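Lmo0131 protein (PDB 4Q6J) is of unknown function but, as an EAL-domain protein with a TIM-barrel fold, may hydrolyse cyclic di-GMP. Local coordinates at residues L135-R143 with L164-I172; F88-V99 with C121-R129. One frame throughout, in Å; residues are numbered along the deposited sequence. Where two conformers were deposited one is given.

In the fold
Contact 2 (88-99 with 121-129) lies in the barrel wall, its centre about 6 Å from that of the chain, whereas contact 1 (135-143 with 164-172) belongs to the outer helical layer, its centre about 17 Å from the chain's; the two contact centres are about 13 Å apart. In series, strand 122-127 of contact 2 is followed in the chain by helix 136-146 of contact 1, with residues 130-132 between them not modelled. They also touch, Asn141 ND2 approaching Val99 O at 2.7 Å in a probable hydrogen bond and Leu142 CG packing on Val99 CG1 at 3.6 Å. The ethanediol belongs to contact 2, where it meets Glu123 on the barrel-lining face.

Contact 1: L135-R143 with L164-I172; sequences LAIADKNLR and LAYLRSLPI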
loop_
_atom_site.group_PDB
_atom_site.type_symbol
_atom_site.label_atom_id
_atom_site.label_comp_id
_atom_site.label_asym_id
_atom_site.label_seq_id
_atom_site.Cartn_x
_atom_site.Cartn_y
_atom_site.Cartn_z
ATOM N N LEU B 135 5.531 -16.237 4.887
ATOM C CA LEU B 135 4.323 -16.933 5.280
ATOM C C LEU B 135 4.597 -18.128 6.162
ATOM O O LEU B 135 3.674 -18.705 6.685
ATOM C CB LEU B 135 3.547 -17.394 4.029
ATOM C CG LEU B 135 2.777 -16.338 3.239
ATOM C CD1 LEU B 135 1.573 -16.934 2.554
ATOM C CD2 LEU B 135 2.338 -15.196 4.125
ATOM N N ALA B 136 5.862 -18.510 6.306
ATOM C CA ALA B 136 6.198 -19.734 7.027
ATOM C C ALA B 136 5.767 -19.742 8.502
ATOM O O ALA B 136 5.300 -20.767 8.999
ATOM C CB ALA B 136 7.650 -20.028 6.912
ATOM N N ILE B 137 5.940 -18.619 9.200
ATOM C CA ILE B 137 5.517 -18.509 10.600
ATOM C C ILE B 137 3.999 -18.596 10.700
ATOM O O ILE B 137 3.467 -19.340 11.517
ATOM C CB ILE B 137 5.947 -17.195 11.267
ATOM C CG1 ILE B 137 7.418 -16.909 10.989
ATOM C CG2 ILE B 137 5.736 -17.270 12.760
ATOM C CD1 ILE B 137 8.348 -17.841 11.703
ATOM N N ALA B 138 3.305 -17.836 9.864
ATOM C CA ALA B 138 1.862 -17.912 9.801
ATOM C C ALA B 138 1.417 -19.363 9.559
ATOM O O ALA B 138 0.530 -19.867 10.234
ATOM C CB ALA B 138 1.372 -17.019 8.721
ATOM N N ASP B 139 2.051 -20.021 8.593
ATOM C CA ASP B 139 1.756 -21.394 8.224
ATOM C C ASP B 139 1.834 -22.286 9.454
ATOM O O ASP B 139 0.897 -23.000 9.765
ATOM C CB ASP B 139 2.769 -21.825 7.173
ATOM C CG ASP B 139 2.480 -23.176 6.598
ATOM O OD1 ASP B 139 1.350 -23.680 6.786
ATOM O OD2 ASP B 139 3.398 -23.720 5.940
ATOM N N LYS B 140 2.946 -22.191 10.178
ATOM C CA LYS B 140 3.131 -22.912 11.449
ATOM C C LYS B 140 2.132 -22.605 12.574
ATOM O O LYS B 140 1.657 -23.506 13.236
ATOM C CB LYS B 140 4.554 -22.687 11.962
ATOM C CG LYS B 140 4.910 -23.522 13.184
ATOM C CD LYS B 140 6.387 -23.888 13.192
ATOM C CE LYS B 140 6.654 -25.109 14.081
ATOM N NZ LYS B 140 6.149 -26.413 13.520
ATOM N N ASN B 141 1.843 -21.329 12.780
ATOM C CA ASN B 141 0.824 -20.868 13.719
ATOM C C ASN B 141 -0.528 -21.527 13.467
ATOM O O ASN B 141 -1.151 -22.049 14.380
ATOM C CB ASN B 141 0.688 -19.339 13.653
ATOM C CG ASN B 141 1.805 -18.644 14.354
ATOM O OD1 ASN B 141 2.526 -19.265 15.102
ATOM N ND2 ASN B 141 1.962 -17.360 14.124
ATOM N N LEU B 142 -0.939 -21.500 12.202
ATOM C CA LEU B 142 -2.178 -22.094 11.762
ATOM C C LEU B 142 -2.136 -23.591 11.960
ATOM O O LEU B 142 -3.062 -24.154 12.517
ATOM C CB LEU B 142 -2.433 -21.746 10.303
ATOM C CG LEU B 142 -2.722 -20.259 10.131
ATOM C CD1 LEU B 142 -2.685 -19.858 8.692
ATOM C CD2 LEU B 142 -4.056 -19.942 10.751
ATOM N N ARG B 143 -1.074 -24.233 11.508
ATOM C CA ARG B 143 -0.994 -25.691 11.567
ATOM C C ARG B 143 -1.201 -26.195 12.986
ATOM O O ARG B 143 -1.830 -27.232 13.174
ATOM C CB ARG B 143 0.331 -26.237 11.007
ATOM C CG ARG B 143 0.592 -26.057 9.489
ATOM C CD ARG B 143 1.687 -27.042 9.009
ATOM N NE ARG B 143 2.506 -26.612 7.864
ATOM C CZ ARG B 143 2.195 -26.783 6.576
ATOM N NH1 ARG B 143 3.032 -26.373 5.634
ATOM N NH2 ARG B 143 1.045 -27.343 6.225
ATOM N N LEU B 164 -3.335 -15.573 -4.229
ATOM C CA LEU B 164 -2.780 -16.824 -4.718
ATOM C C LEU B 164 -1.658 -17.385 -3.857
ATOM O O LEU B 164 -1.525 -18.584 -3.736
ATOM C CB LEU B 164 -2.360 -16.722 -6.180
ATOM C CG LEU B 164 -3.537 -16.936 -7.116
ATOM C CD1 LEU B 164 -3.051 -16.924 -8.553
ATOM C CD2 LEU B 164 -4.282 -18.222 -6.837
ATOM N N ALA B 165 -0.837 -16.497 -3.302
ATOM C CA ALA B 165 0.264 -16.896 -2.428
ATOM C C ALA B 165 -0.242 -17.371 -1.073
ATOM O O ALA B 165 0.278 -18.321 -0.510
ATOM C CB ALA B 165 1.212 -15.783 -2.246
ATOM N N TYR B 166 -1.254 -16.696 -0.548
ATOM C CA TYR B 166 -1.955 -17.200 0.619
ATOM C C TYR B 166 -2.454 -18.615 0.388
ATOM O O TYR B 166 -2.269 -19.519 1.204
ATOM C CB TYR B 166 -3.131 -16.297 0.953
ATOM C CG TYR B 166 -2.726 -15.127 1.788
ATOM C CD1 TYR B 166 -2.236 -13.970 1.212
ATOM C CD2 TYR B 166 -2.824 -15.173 3.161
ATOM C CE1 TYR B 166 -1.861 -12.878 2.006
ATOM C CE2 TYR B 166 -2.442 -14.101 3.959
ATOM C CZ TYR B 166 -1.961 -12.958 3.391
ATOM O OH TYR B 166 -1.599 -11.889 4.202
ATOM N N LEU B 167 -3.094 -18.802 -0.748
ATOM C CA LEU B 167 -3.633 -20.091 -1.108
ATOM C C LEU B 167 -2.561 -21.155 -1.218
ATOM O O LEU B 167 -2.753 -22.277 -0.787
ATOM C CB LEU B 167 -4.370 -19.969 -2.439
ATOM C CG LEU B 167 -5.271 -21.142 -2.749
ATOM C CD1 LEU B 167 -6.139 -21.513 -1.571
ATOM C CD2 LEU B 167 -6.128 -20.735 -3.890
ATOM N N ARG B 168 -1.429 -20.784 -1.809
ATOM C CA ARG B 168 -0.303 -21.676 -1.999
ATOM C C ARG B 168 0.365 -22.065 -0.686
ATOM O O ARG B 168 0.605 -23.236 -0.444
ATOM C CB ARG B 168 0.723 -20.996 -2.897
ATOM C CG ARG B 168 2.041 -21.692 -2.929
ATOM C CD ARG B 168 3.087 -20.897 -3.674
ATOM N NE ARG B 168 4.224 -21.751 -4.002
ATOM C CZ ARG B 168 5.185 -21.444 -4.863
ATOM N NH1 ARG B 168 5.179 -20.295 -5.513
ATOM N NH2 ARG B 168 6.142 -22.307 -5.070
ATOM N N SER B 169 0.631 -21.087 0.178
ATOM C CA SER B 169 1.523 -21.314 1.301
ATOM C C SER B 169 0.915 -21.311 2.717
ATOM O O SER B 169 1.649 -21.412 3.704
ATOM C CB SER B 169 2.697 -20.350 1.210
ATOM O OG SER B 169 3.249 -20.384 -0.094
ATOM N N LEU B 170 -0.406 -21.202 2.818
ATOM C CA LEU B 170 -1.088 -21.369 4.101
ATOM C C LEU B 170 -2.018 -22.589 4.052
ATOM O O LEU B 170 -2.379 -23.044 2.967
ATOM C CB LEU B 170 -1.860 -20.099 4.453
ATOM C CG LEU B 170 -0.974 -18.891 4.718
ATOM C CD1 LEU B 170 -1.856 -17.742 5.064
ATOM C CD2 LEU B 170 -0.036 -19.218 5.834
ATOM N N PRO B 171 -2.397 -23.138 5.218
ATOM C CA PRO B 171 -3.210 -24.360 5.200
ATOM C C PRO B 171 -4.727 -24.066 5.162
ATOM O O PRO B 171 -5.486 -24.424 6.034
ATOM C CB PRO B 171 -2.784 -25.062 6.487
ATOM C CG PRO B 171 -2.565 -23.964 7.408
ATOM C CD PRO B 171 -1.937 -22.830 6.579
ATOM N N ILE B 172 -5.145 -23.427 4.081
ATOM C CA ILE B 172 -6.501 -22.937 3.913
ATOM C C ILE B 172 -7.515 -24.060 3.632
ATOM O O ILE B 172 -7.271 -24.934 2.803
ATOM C CB ILE B 172 -6.547 -21.897 2.764
ATOM C CG1 ILE B 172 -5.476 -20.822 2.942
ATOM C CG2 ILE B 172 -7.900 -21.271 2.675
ATOM C CD1 ILE B 172 -5.523 -20.171 4.270
HETATM O O HOH W 1 4.343 -22.147 3.982
#
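Leu135 lays its CD1 methyl against helix 163-169, 3.6 Å from Ala165 O, and meets the CB of Ser169 and the CG of Leu170 with the same atom. Two neighbouring helices of the TIM barrel's outer layer, 136-146 and 163-169, are joined here, and no direct hydrogen bond links the segments. Leu170, the first residue to leave helical geometry, supplies the apolar centre. Its chi1 of -66° and chi2 of -179° together turn the CD2 branch to the backbone of Asp139, 3.6 Å from Asp139 N, with Ala138 CB and Leu142 CD1 each 3.9 Å from that methyl. Leu142 and Leu170 also rest on Ile126 of strand 122-127, which ties the helix pair to the barrel wall. Pro171, centre of an inverse gamma turn, comes next: its CG packs on Leu142 CB at 3.6 Å, while its CD meets Asp139 OD1 at 3.4 Å.

The polar part is indirect. Asp139 has CG anti to the backbone N (chi1 -174°), which places the carboxylate beside the helix end, where a water donates to both Asp139 OD2 and Ser169 O and so satisfies a carbonyl at the helix terminus. The same carboxylate holds Arg143, one helical turn on, in a salt bridge of 2.7 Å between Arg143 NH1 and Asp139 OD2. It approaches over a face of the guanidinium, Asp139 OD1 standing 3.2 Å above the plane, over its centre.

Contact 2: F88-V99 with C121-R129; sequences FSISINIPAHYV and CLEIEIIER. With EDO (1,2-ethanediol), chain N.
Ile90, Ile92, Ile94 and Ala96 each donate a backbone N-H to the segment 121-129, accepted in turn by the carbonyls of Cys121, Glu123, Glu125 and Ile127. Glu123, Glu125 and Ile127 return bonds to the carbonyls of Ile90, Ile92 and Ile94, so a parallel ladder of seven bonds runs from one end to the other, with the short strand axes at 38°. Its geometry varies: Ile92 N lies nearly on the line of the Glu123 carbonyl, whereas Ile127 N stands 47° out of the plane of the Ile94 carbonyl.

Apolar contacts occupy the face of Ile92, Ile94, Leu122, Ile124 and Ile126. Ile94 CD1 meets Ile124 CG2 at 3.8 Å; beyond the strand, Val99 CG2 lies 4.2 Å from Ile126 CG1.

Polar groups gather on the face of Ser91, Asn93, Glu123 and Glu125. One water sits among Ser91 OG and Glu123 OE2, each at 2.8 Å, and Glu125 OE1 at a longer 3.3 Å. CG anti to the backbone N (chi1 near 168° in both Glu123 and Glu125) and extended chains carry both carboxylates away from the sheet. Ser153 OG is a second partner of Glu123 OE2. The ethanediol O1 donates to Glu123 OE1 at 2.6 Å, and Lys27 also bonds this molecule, probably a crystallisation additive.

Parallel neighbouring strands whose apolar face meets the outer helices are typical of a TIM barrel; the acidic inner face with Glu123 and Glu125 belongs to this EAL-domain barrel.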
loop_
_atom_site.group_PDB
_atom_site.type_symbol
_atom_site.label_atom_id
_atom_site.label_comp_id
_atom_site.label_asym_id
_atom_site.label_seq_id
_atom_site.Cartn_x
_atom_site.Cartn_y
_atom_site.Cartn_z
ATOM N N PHE B 88 -23.392 -26.095 14.801
ATOM C CA PHE B 88 -23.079 -24.980 13.902
ATOM C C PHE B 88 -21.630 -24.541 14.064
ATOM O O PHE B 88 -21.127 -24.508 15.176
ATOM C CB PHE B 88 -24.023 -23.795 14.173
ATOM C CG PHE B 88 -25.472 -24.113 13.932
ATOM C CD1 PHE B 88 -25.998 -24.090 12.649
ATOM C CD2 PHE B 88 -26.314 -24.439 14.978
ATOM C CE1 PHE B 88 -27.314 -24.393 12.426
ATOM C CE2 PHE B 88 -27.635 -24.728 14.746
ATOM C CZ PHE B 88 -28.129 -24.707 13.461
ATOM N N SER B 89 -20.968 -24.195 12.955
ATOM C CA SER B 89 -19.654 -23.541 13.016
ATOM C C SER B 89 -19.789 -22.034 13.161
ATOM O O SER B 89 -20.771 -21.453 12.740
ATOM C CB SER B 89 -18.784 -23.878 11.802
ATOM O OG SER B 89 -19.270 -23.234 10.650
ATOM N N ILE B 90 -18.810 -21.415 13.809
ATOM C CA ILE B 90 -18.750 -19.960 13.897
ATOM C C ILE B 90 -17.336 -19.507 13.569
ATOM O O ILE B 90 -16.379 -20.030 14.121
ATOM C CB ILE B 90 -19.171 -19.436 15.289
ATOM C CG1 ILE B 90 -20.623 -19.839 15.588
ATOM C CG2 ILE B 90 -18.984 -17.912 15.366
ATOM C CD1 ILE B 90 -21.179 -19.289 16.871
ATOM N N SER B 91 -17.211 -18.548 12.656
ATOM C CA SER B 91 -15.890 -17.988 12.320
ATOM C C SER B 91 -15.574 -16.712 13.097
ATOM O O SER B 91 -16.487 -15.982 13.485
ATOM C CB SER B 91 -15.754 -17.714 10.822
ATOM O OG SER B 91 -16.655 -16.724 10.428
ATOM N N ILE B 92 -14.279 -16.462 13.314
ATOM C CA ILE B 92 -13.793 -15.186 13.829
ATOM C C ILE B 92 -12.750 -14.609 12.887
ATOM O O ILE B 92 -11.934 -15.336 12.326
ATOM C CB ILE B 92 -13.168 -15.287 15.245
ATOM C CG1 ILE B 92 -11.961 -16.212 15.246
ATOM C CG2 ILE B 92 -14.193 -15.756 16.266
ATOM C CD1 ILE B 92 -11.452 -16.493 16.634
ATOM N N ASN B 93 -12.794 -13.295 12.726
ATOM C CA ASN B 93 -11.868 -12.602 11.866
ATOM C C ASN B 93 -10.608 -12.313 12.623
ATOM O O ASN B 93 -10.639 -11.648 13.658
ATOM C CB ASN B 93 -12.494 -11.298 11.385
ATOM C CG ASN B 93 -13.647 -11.536 10.463
ATOM O OD1 ASN B 93 -13.757 -12.598 9.853
ATOM N ND2 ASN B 93 -14.525 -10.572 10.362
ATOM N N ILE B 94 -9.494 -12.823 12.125
ATOM C CA ILE B 94 -8.216 -12.510 12.722
ATOM C C ILE B 94 -7.323 -11.945 11.639
ATOM O O ILE B 94 -7.081 -12.585 10.627
ATOM C CB ILE B 94 -7.556 -13.739 13.319
ATOM C CG1 ILE B 94 -8.455 -14.324 14.404
ATOM C CG2 ILE B 94 -6.208 -13.374 13.917
ATOM C CD1 ILE B 94 -7.948 -15.582 14.972
ATOM N N PRO B 95 -6.864 -10.713 11.830
ATOM C CA PRO B 95 -5.949 -10.037 10.910
ATOM C C PRO B 95 -4.691 -10.849 10.652
ATOM O O PRO B 95 -4.188 -11.513 11.555
ATOM C CB PRO B 95 -5.580 -8.767 11.676
ATOM C CG PRO B 95 -6.696 -8.537 12.605
ATOM C CD PRO B 95 -7.180 -9.890 13.004
ATOM N N ALA B 96 -4.191 -10.780 9.425
ATOM C CA ALA B 96 -2.986 -11.496 9.047
ATOM C C ALA B 96 -1.814 -11.288 10.035
ATOM O O ALA B 96 -1.131 -12.230 10.373
ATOM C CB ALA B 96 -2.593 -11.131 7.631
ATOM N N HIS B 97 -1.603 -10.047 10.468
ATOM C CA HIS B 97 -0.627 -9.700 11.520
ATOM C C HIS B 97 -0.713 -10.586 12.766
ATOM O O HIS B 97 0.297 -11.044 13.288
ATOM C CB HIS B 97 -0.781 -8.219 11.935
ATOM C CG HIS B 97 -0.126 -7.871 13.249
ATOM N ND1 HIS B 97 1.226 -7.618 13.370
ATOM C CD2 HIS B 97 -0.644 -7.727 14.493
ATOM C CE1 HIS B 97 1.512 -7.350 14.631
ATOM N NE2 HIS B 97 0.397 -7.407 15.335
ATOM N N TYR B 98 -1.937 -10.791 13.242
ATOM C CA TYR B 98 -2.206 -11.635 14.407
ATOM C C TYR B 98 -1.965 -13.130 14.122
ATOM O O TYR B 98 -1.440 -13.840 14.952
ATOM C CB TYR B 98 -3.643 -11.442 14.857
ATOM C CG TYR B 98 -3.801 -10.448 15.952
ATOM C CD1 TYR B 98 -3.823 -10.847 17.270
ATOM C CD2 TYR B 98 -3.920 -9.105 15.679
ATOM C CE1 TYR B 98 -3.950 -9.942 18.282
ATOM C CE2 TYR B 98 -4.054 -8.185 16.691
ATOM C CZ TYR B 98 -4.061 -8.619 17.992
ATOM O OH TYR B 98 -4.174 -7.730 19.019
ATOM N N VAL B 99 -2.346 -13.593 12.933
ATOM C CA VAL B 99 -2.092 -14.971 12.555
ATOM C C VAL B 99 -0.584 -15.261 12.500
ATOM O O VAL B 99 -0.133 -16.356 12.829
ATOM C CB VAL B 99 -2.806 -15.347 11.229
ATOM C CG1 VAL B 99 -2.419 -16.750 10.786
ATOM C CG2 VAL B 99 -4.332 -15.235 11.386
ATOM N N CYS B 121 -15.843 -26.849 15.090
ATOM C CA CYS B 121 -16.861 -25.863 14.771
ATOM C C CYS B 121 -16.345 -24.429 14.823
ATOM O O CYS B 121 -17.121 -23.496 14.698
ATOM C CB CYS B 121 -18.021 -26.010 15.717
ATOM S SG CYS B 121 -18.835 -27.583 15.514
ATOM N N LEU B 122 -15.046 -24.249 15.041
ATOM C CA LEU B 122 -14.449 -22.914 14.928
ATOM C C LEU B 122 -13.725 -22.803 13.610
ATOM O O LEU B 122 -13.068 -23.739 13.185
ATOM C CB LEU B 122 -13.486 -22.563 16.080
ATOM C CG LEU B 122 -12.784 -21.190 16.045
ATOM C CD1 LEU B 122 -13.693 -20.130 16.600
ATOM C CD2 LEU B 122 -11.509 -21.256 16.841
ATOM N N GLU B 123 -13.857 -21.623 12.998
ATOM C CA GLU B 123 -13.149 -21.245 11.785
ATOM C C GLU B 123 -12.390 -19.926 12.045
ATOM O O GLU B 123 -12.974 -18.951 12.489
ATOM C CB GLU B 123 -14.156 -21.083 10.647
ATOM C CG GLU B 123 -13.606 -20.432 9.411
ATOM C CD GLU B 123 -14.682 -20.330 8.307
ATOM O OE1 GLU B 123 -15.414 -21.321 8.129
ATOM O OE2 GLU B 123 -14.816 -19.277 7.641
ATOM N N ILE B 124 -11.083 -19.940 11.816
ATOM C CA ILE B 124 -10.297 -18.713 11.793
ATOM C C ILE B 124 -10.341 -18.182 10.383
ATOM O O ILE B 124 -9.898 -18.847 9.463
ATOM C CB ILE B 124 -8.833 -18.958 12.172
ATOM C CG1 ILE B 124 -8.710 -19.314 13.657
ATOM C CG2 ILE B 124 -7.968 -17.748 11.833
ATOM C CD1 ILE B 124 -7.302 -19.674 14.086
ATOM N N GLU B 125 -10.908 -16.988 10.231
ATOM C CA GLU B 125 -10.998 -16.323 8.946
ATOM C C GLU B 125 -9.940 -15.228 8.866
ATOM O O GLU B 125 -9.972 -14.255 9.611
ATOM C CB GLU B 125 -12.388 -15.741 8.722
ATOM C CG GLU B 125 -12.396 -14.825 7.530
ATOM C CD GLU B 125 -13.757 -14.285 7.184
ATOM O OE1 GLU B 125 -14.762 -14.790 7.682
ATOM O OE2 GLU B 125 -13.829 -13.335 6.384
ATOM N N ILE B 126 -8.980 -15.404 7.975
ATOM C CA ILE B 126 -7.837 -14.513 7.877
ATOM C C ILE B 126 -8.260 -13.263 7.114
ATOM O O ILE B 126 -8.775 -13.359 5.995
ATOM C CB ILE B 126 -6.620 -15.204 7.177
ATOM C CG1 ILE B 126 -6.284 -16.529 7.862
ATOM C CG2 ILE B 126 -5.407 -14.264 7.117
ATOM C CD1 ILE B 126 -5.369 -17.386 7.069
ATOM N N ILE B 127 -8.074 -12.105 7.735
ATOM C CA ILE B 127 -8.447 -10.835 7.136
ATOM C C ILE B 127 -7.223 -9.904 7.007
ATOM O O ILE B 127 -6.102 -10.312 7.326
ATOM C CB ILE B 127 -9.638 -10.146 7.888
ATOM C CG1 ILE B 127 -9.251 -9.698 9.299
ATOM C CG2 ILE B 127 -10.831 -11.034 7.901
ATOM C CD1 ILE B 127 -10.150 -8.633 9.827
ATOM N N GLU B 128 -7.429 -8.682 6.509
ATOM C CA GLU B 128 -6.364 -7.682 6.419
ATOM C C GLU B 128 -5.076 -8.246 5.831
ATOM O O GLU B 128 -3.991 -8.035 6.352
ATOM C CB GLU B 128 -6.149 -7.019 7.786
ATOM C CG GLU B 128 -7.417 -6.295 8.204
ATOM C CD GLU B 128 -7.391 -5.681 9.601
ATOM O OE1 GLU B 128 -6.326 -5.635 10.220
ATOM O OE2 GLU B 128 -8.453 -5.232 10.088
ATOM N N ARG B 129 -5.206 -8.972 4.735
ATOM C CA ARG B 129 -4.081 -9.689 4.216
ATOM C C ARG B 129 -3.184 -8.744 3.422
ATOM O O ARG B 129 -3.691 -7.886 2.724
ATOM C CB ARG B 129 -4.606 -10.829 3.354
ATOM C CG ARG B 129 -5.658 -11.685 4.056
ATOM C CD ARG B 129 -6.107 -12.909 3.213
ATOM N NE ARG B 129 -6.904 -12.528 2.054
ATOM C CZ ARG B 129 -6.392 -12.253 0.857
ATOM N NH1 ARG B 129 -7.172 -11.898 -0.151
ATOM N NH2 ARG B 129 -5.094 -12.343 0.672
HETATM C C1 EDO N . -17.425 -22.457 5.395
HETATM O O1 EDO N . -16.969 -21.249 6.024
HETATM C C2 EDO N . -18.798 -22.859 5.908
HETATM O O2 EDO N . -19.789 -21.930 5.458
HETATM O O HOH W 2 -16.866 -17.327 7.654
HETATM O O HOH W 3 -2.965 -7.647 9.213
#